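Local coordinates for protein inorganic polyphosphate/ATP-glucomannokinase (Arthrobacter sp., PDB 1WOQ) that transfers a phosphate group from inorganic polyphosphate or ATP to glucose and mannose, as a sugar kinase of the ROK family, at residues Val91-Asn96 / Asn166-His171; Gly79-Gly84 / Val253-Glu258. One frame throughout, in Å; residues are numbered along the deposited sequence.

Contact 1 (Val91-Asn96 / Asn166-His171); sequences VHSAAN and NAELGH. With BGC (beta-D-glucopyranose), chain C.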
loop_
_atom_site.group_PDB
_atom_site.type_symbol
_atom_site.label_atom_id
_atom_site.label_comp_id
_atom_site.label_asym_id
_atom_site.label_seq_id
_atom_site.Cartn_x
_atom_site.Cartn_y
_atom_site.Cartn_z
ATOM N N VAL A 91 1.086 -9.169 -12.660
ATOM C CA VAL A 91 2.104 -8.227 -12.191
ATOM C C VAL A 91 2.888 -7.639 -13.364
ATOM O O VAL A 91 3.457 -8.379 -14.169
ATOM C CB VAL A 91 3.085 -8.922 -11.217
ATOM C CG1 VAL A 91 4.206 -7.966 -10.823
ATOM C CG2 VAL A 91 2.331 -9.395 -9.971
ATOM N N HIS A 92 2.920 -6.310 -13.459
ATOM C CA HIS A 92 3.635 -5.659 -14.552
ATOM C C HIS A 92 4.869 -4.854 -14.142
ATOM O O HIS A 92 5.496 -4.200 -14.979
ATOM C CB HIS A 92 2.680 -4.778 -15.365
ATOM C CG HIS A 92 1.746 -5.555 -16.242
ATOM N ND1 HIS A 92 0.667 -6.253 -15.747
ATOM C CD2 HIS A 92 1.758 -5.781 -17.577
ATOM C CE1 HIS A 92 0.053 -6.876 -16.738
ATOM N NE2 HIS A 92 0.696 -6.606 -17.859
ATOM N N SER A 93 5.216 -4.895 -12.861
ATOM C CA SER A 93 6.415 -4.216 -12.380
ATOM C C SER A 93 6.851 -4.907 -11.097
ATOM O O SER A 93 6.023 -5.450 -10.368
ATOM C CB SER A 93 6.156 -2.721 -12.127
ATOM O OG SER A 93 5.349 -2.507 -10.983
ATOM N N ALA A 94 8.153 -4.902 -10.834
ATOM C CA ALA A 94 8.693 -5.543 -9.638
ATOM C C ALA A 94 9.931 -4.776 -9.208
ATOM O O ALA A 94 11.020 -5.337 -9.103
ATOM C CB ALA A 94 9.053 -7.000 -9.943
ATOM N N ALA A 95 9.749 -3.485 -8.958
ATOM C CA ALA A 95 10.846 -2.609 -8.570
ATOM C C ALA A 95 11.720 -3.125 -7.432
ATOM O O ALA A 95 12.948 -3.113 -7.533
ATOM C CB ALA A 95 10.304 -1.237 -8.213
ATOM N N ASN A 96 11.096 -3.584 -6.353
ATOM C CA ASN A 96 11.862 -4.046 -5.205
ATOM C C ASN A 96 11.574 -5.475 -4.766
ATOM O O ASN A 96 11.699 -5.814 -3.586
ATOM C CB ASN A 96 11.648 -3.070 -4.047
ATOM C CG ASN A 96 11.971 -1.641 -4.438
ATOM O OD1 ASN A 96 11.101 -0.764 -4.441
ATOM N ND2 ASN A 96 13.228 -1.402 -4.789
ATOM N N ASN A 166 -3.074 2.204 -10.317
ATOM C CA ASN A 166 -1.683 2.050 -10.707
ATOM C C ASN A 166 -0.806 3.270 -10.964
ATOM O O ASN A 166 0.065 3.225 -11.831
ATOM C CB ASN A 166 -1.626 1.113 -11.920
ATOM C CG ASN A 166 -2.096 -0.299 -11.591
ATOM O OD1 ASN A 166 -2.964 -0.862 -12.270
ATOM N ND2 ASN A 166 -1.518 -0.878 -10.547
ATOM N N ALA A 167 -1.004 4.356 -10.223
ATOM C CA ALA A 167 -0.125 5.510 -10.421
ATOM C C ALA A 167 1.207 5.106 -9.783
ATOM O O ALA A 167 1.231 4.636 -8.644
ATOM C CB ALA A 167 -0.690 6.749 -9.728
ATOM N N GLU A 168 2.309 5.272 -10.511
ATOM C CA GLU A 168 3.628 4.904 -9.989
ATOM C C GLU A 168 4.519 6.129 -9.814
ATOM O O GLU A 168 5.619 6.190 -10.358
ATOM C CB GLU A 168 4.304 3.898 -10.934
ATOM C CG GLU A 168 3.740 2.477 -10.851
ATOM C CD GLU A 168 4.169 1.747 -9.583
ATOM O OE1 GLU A 168 5.276 2.032 -9.080
ATOM O OE2 GLU A 168 3.411 0.873 -9.106
ATOM N N LEU A 169 4.035 7.098 -9.041
ATOM C CA LEU A 169 4.762 8.340 -8.800
ATOM C C LEU A 169 6.074 8.175 -8.048
ATOM O O LEU A 169 6.872 9.111 -7.974
ATOM C CB LEU A 169 3.857 9.336 -8.065
ATOM C CG LEU A 169 3.029 10.305 -8.919
ATOM C CD1 LEU A 169 2.692 9.707 -10.269
ATOM C CD2 LEU A 169 1.773 10.699 -8.158
ATOM N N GLY A 170 6.298 6.991 -7.485
ATOM C CA GLY A 170 7.543 6.748 -6.784
ATOM C C GLY A 170 8.649 6.585 -7.806
ATOM O O GLY A 170 9.832 6.574 -7.462
ATOM N N HIS A 171 8.264 6.478 -9.077
ATOM C CA HIS A 171 9.235 6.304 -10.145
ATOM C C HIS A 171 9.361 7.486 -11.086
ATOM O O HIS A 171 9.872 7.366 -12.201
ATOM C CB HIS A 171 8.945 5.001 -10.897
ATOM C CG HIS A 171 9.160 3.785 -10.049
ATOM N ND1 HIS A 171 10.390 3.478 -9.503
ATOM C CD2 HIS A 171 8.293 2.864 -9.567
ATOM C CE1 HIS A 171 10.268 2.423 -8.718
ATOM N NE2 HIS A 171 9.006 2.031 -8.737
HETATM C C2 BGC C . 6.632 0.120 -6.516
HETATM C C3 BGC C . 5.158 0.449 -6.241
HETATM C C4 BGC C . 4.860 0.306 -4.741
HETATM C C5 BGC C . 5.852 1.156 -3.933
HETATM C C6 BGC C . 5.691 1.018 -2.432
HETATM C C1 BGC C . 7.516 1.005 -5.634
HETATM O O1 BGC C . 8.854 0.706 -5.832
HETATM O O2 BGC C . 6.929 0.345 -7.884
HETATM O O3 BGC C . 4.316 -0.416 -6.988
HETATM O O4 BGC C . 3.529 0.735 -4.470
HETATM O O5 BGC C . 7.207 0.772 -4.257
HETATM O O6 BGC C . 5.731 -0.343 -2.028
#
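The methyl group of Ala95 reaches across the sugar cleft to the imidazole of His171. Its CB lies obliquely to the ring, 3.6 Å from His171 NE2 and only slightly farther from CE1. The same NE2 points at beta-D-glucopyranose: it donates to O2 over 2.8 Å with an N-H...O angle of 141°, and makes a longer bond of 3.2 Å to O1. O2 sits at the ring edge near its plane. ND1 is hydrogen-bonded to Asp178, so both ring nitrogens are engaged, which should hold the imidazole's rotation. Glu168 meets the neighbouring hydroxyls with its carboxylate as a fork: O2 donates to OE1 and O3 to OE2, each 2.6 Å away. A bend at chi2 (-74°) folds the chain to bring both oxygens to the sugar. OE1 also lies in the plane of the His171 ring, at its edge. A leucine in place of Glu168 would probably leave the O2 and O3 hydroxyls without their acceptors. Ser93 OG approaches OE2 only to 4.3 Å, and its hydrogen bond goes to Ile85 N. A short 3-10 turn, with His171 N bonded to Glu168 O, sets the two sugar-binding side chains close together. This is the Glu-x-Gly-His signature of ROK sugar kinases, facing a loop of the other lobe across the hexose site.

Contact 2 (Gly79-Gly84 / Val253-Glu258); sequences GVTFPG and VGAAIE. With BGC (beta-D-glucopyranose), chain C.
Ala255 lays its methyl group on the face of the peptide plane joining Gly79 to Val80. CB stands almost directly above Gly79 C, at 3.6 Å, and the amide nitrogen Val80 N is little farther off at 3.8 Å. The other flat group, the ring of Phe82, lies well away from the helix. One of its faces takes Pro83 CD, 3.5 Å above the plane and displaced toward the rim, and Trp101 meets the ring with the two planes inclined at about 55°.

Gly79 lets helix 253-258 come down so closely: a CB on this residue would run into the carbonyl oxygen of Ala255. The small residues bring the axes of strand 79-82 and the helix segment to 6.6 Å, crossing at 124°. Thr81 completes the interface with CG2, 4.0 Å from Ala255 CB. With chi1 at 71°, OG1 is tucked over the backbone, where it bonds Asp18 OD1 and Ile19 N, while the methyl branch is left for the helix. Helix 123-134 packs against both elements, through Ala126 on Thr81 and Tyr134 on Val253 and Ile257. Val80 points the other way, into contacts with strands 14-19 and 118-122.

Beyond the strand the chain turns sharply. Pro83 is the centre of an inverse gamma turn closed by Gly84 N to Phe82 O (2.8 Å), and this places Gly84 N 3.2 Å from O3 of the sugar. A near-C-terminal helix thus packs back on an inner strand of the 3-2-1-4-5 mixed sheet, the strand order of the actin-like ATPase (ASKHA) fold; the C-terminal end of this strand runs on through Pro83 and Gly84 into the hexose pocket.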
loop_
_atom_site.group_PDB
_atom_site.type_symbol
_atom_site.label_atom_id
_atom_site.label_comp_id
_atom_site.label_asym_id
_atom_site.label_seq_id
_atom_site.Cartn_x
_atom_site.Cartn_y
_atom_site.Cartn_z
ATOM N N GLY A 79 -8.579 -10.462 -0.334
ATOM C CA GLY A 79 -7.903 -9.358 -0.994
ATOM C C GLY A 79 -6.432 -9.375 -0.622
ATOM O O GLY A 79 -6.079 -9.622 0.528
ATOM N N VAL A 80 -5.564 -9.105 -1.588
ATOM C CA VAL A 80 -4.127 -9.132 -1.333
ATOM C C VAL A 80 -3.437 -7.972 -2.034
ATOM O O VAL A 80 -3.817 -7.609 -3.147
ATOM C CB VAL A 80 -3.516 -10.451 -1.860
ATOM C CG1 VAL A 80 -2.033 -10.514 -1.539
ATOM C CG2 VAL A 80 -4.258 -11.642 -1.258
ATOM N N THR A 81 -2.434 -7.384 -1.389
ATOM C CA THR A 81 -1.701 -6.282 -2.009
ATOM C C THR A 81 -0.372 -6.782 -2.549
ATOM O O THR A 81 0.131 -7.826 -2.135
ATOM C CB THR A 81 -1.381 -5.143 -1.020
ATOM O OG1 THR A 81 -0.375 -5.582 -0.096
ATOM C CG2 THR A 81 -2.632 -4.721 -0.253
ATOM N N PHE A 82 0.201 -6.020 -3.469
ATOM C CA PHE A 82 1.482 -6.374 -4.059
ATOM C C PHE A 82 2.156 -5.078 -4.478
ATOM O O PHE A 82 1.517 -4.205 -5.060
ATOM C CB PHE A 82 1.289 -7.270 -5.278
ATOM C CG PHE A 82 2.577 -7.766 -5.853
ATOM C CD1 PHE A 82 3.186 -8.904 -5.341
ATOM C CD2 PHE A 82 3.217 -7.056 -6.863
ATOM C CE1 PHE A 82 4.420 -9.328 -5.827
ATOM C CE2 PHE A 82 4.450 -7.473 -7.354
ATOM C CZ PHE A 82 5.050 -8.609 -6.834
ATOM N N PRO A 83 3.463 -4.939 -4.200
ATOM C CA PRO A 83 4.197 -3.724 -4.552
ATOM C C PRO A 83 4.560 -3.572 -6.026
ATOM O O PRO A 83 5.733 -3.513 -6.376
ATOM C CB PRO A 83 5.428 -3.810 -3.659
ATOM C CG PRO A 83 5.724 -5.272 -3.687
ATOM C CD PRO A 83 4.347 -5.905 -3.518
ATOM N N GLY A 84 3.549 -3.498 -6.883
ATOM C CA GLY A 84 3.801 -3.329 -8.302
ATOM C C GLY A 84 2.526 -3.051 -9.076
ATOM O O GLY A 84 1.432 -3.067 -8.512
ATOM N N VAL A 253 -6.763 -3.259 5.067
ATOM C CA VAL A 253 -8.104 -2.707 4.924
ATOM C C VAL A 253 -8.410 -2.384 3.470
ATOM O O VAL A 253 -9.472 -2.732 2.967
ATOM C CB VAL A 253 -8.271 -1.439 5.791
ATOM C CG1 VAL A 253 -9.634 -0.800 5.542
ATOM C CG2 VAL A 253 -8.126 -1.812 7.257
ATOM N N GLY A 254 -7.464 -1.743 2.789
ATOM C CA GLY A 254 -7.672 -1.399 1.394
ATOM C C GLY A 254 -7.905 -2.612 0.507
ATOM O O GLY A 254 -8.674 -2.553 -0.449
ATOM N N ALA A 255 -7.233 -3.719 0.815
ATOM C CA ALA A 255 -7.391 -4.936 0.027
ATOM C C ALA A 255 -8.815 -5.466 0.163
ATOM O O ALA A 255 -9.398 -5.954 -0.803
ATOM C CB ALA A 255 -6.391 -5.993 0.487
ATOM N N ALA A 256 -9.369 -5.362 1.367
ATOM C CA ALA A 256 -10.730 -5.824 1.623
ATOM C C ALA A 256 -11.716 -4.918 0.890
ATOM O O ALA A 256 -12.679 -5.391 0.283
ATOM C CB ALA A 256 -11.015 -5.814 3.120
ATOM N N ILE A 257 -11.471 -3.612 0.949
ATOM C CA ILE A 257 -12.330 -2.651 0.265
ATOM C C ILE A 257 -12.434 -3.009 -1.214
ATOM O O ILE A 257 -13.527 -3.040 -1.771
ATOM C CB ILE A 257 -11.771 -1.206 0.366
ATOM C CG1 ILE A 257 -11.918 -0.687 1.797
ATOM C CG2 ILE A 257 -12.500 -0.291 -0.622
ATOM C CD1 ILE A 257 -11.306 0.685 2.014
ATOM N N GLU A 258 -11.291 -3.273 -1.845
ATOM C CA GLU A 258 -11.268 -3.613 -3.262
ATOM C C GLU A 258 -12.159 -4.814 -3.568
ATOM O O GLU A 258 -12.886 -4.808 -4.560
ATOM C CB GLU A 258 -9.831 -3.885 -3.728
ATOM C CG GLU A 258 -9.683 -4.067 -5.244
ATOM C CD GLU A 258 -10.133 -2.849 -6.041
ATOM O OE1 GLU A 258 -10.459 -1.811 -5.429
ATOM O OE2 GLU A 258 -10.155 -2.926 -7.287
HETATM C C2 BGC C . 6.632 0.120 -6.516
HETATM C C3 BGC C . 5.158 0.449 -6.241
HETATM C C4 BGC C . 4.860 0.306 -4.741
HETATM C C5 BGC C . 5.852 1.156 -3.933
HETATM C C6 BGC C . 5.691 1.018 -2.432
HETATM C C1 BGC C . 7.516 1.005 -5.634
HETATM O O1 BGC C . 8.854 0.706 -5.832
HETATM O O2 BGC C . 6.929 0.345 -7.884
HETATM O O3 BGC C . 4.316 -0.416 -6.988
HETATM O O4 BGC C . 3.529 0.735 -4.470
HETATM O O5 BGC C . 7.207 0.772 -4.257
HETATM O O6 BGC C . 5.731 -0.343 -2.028
#

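The centres of contacts 1 and 2 lie about 15 Å apart, yet their segments meet beside the glucose. Val91 CG1 packs 3.5 Å from Phe82 CE2, and Ser93 OG comes within 3.2 Å of Gly84 CA, so the loop of contact 1 rests on the end of the strand in contact 2. From the other lobe, Glu168 OE2 approaches Gly84 C to 4.0 Å. The sugar is thus gripped by the side chains of 166-171 and bordered by the turn at Pro83 and Gly84, with Asp123 and Glu180 adding hydrogen bonds. Ala255 itself lies remote from the pocket, in the buried packing behind the strand that leads to it.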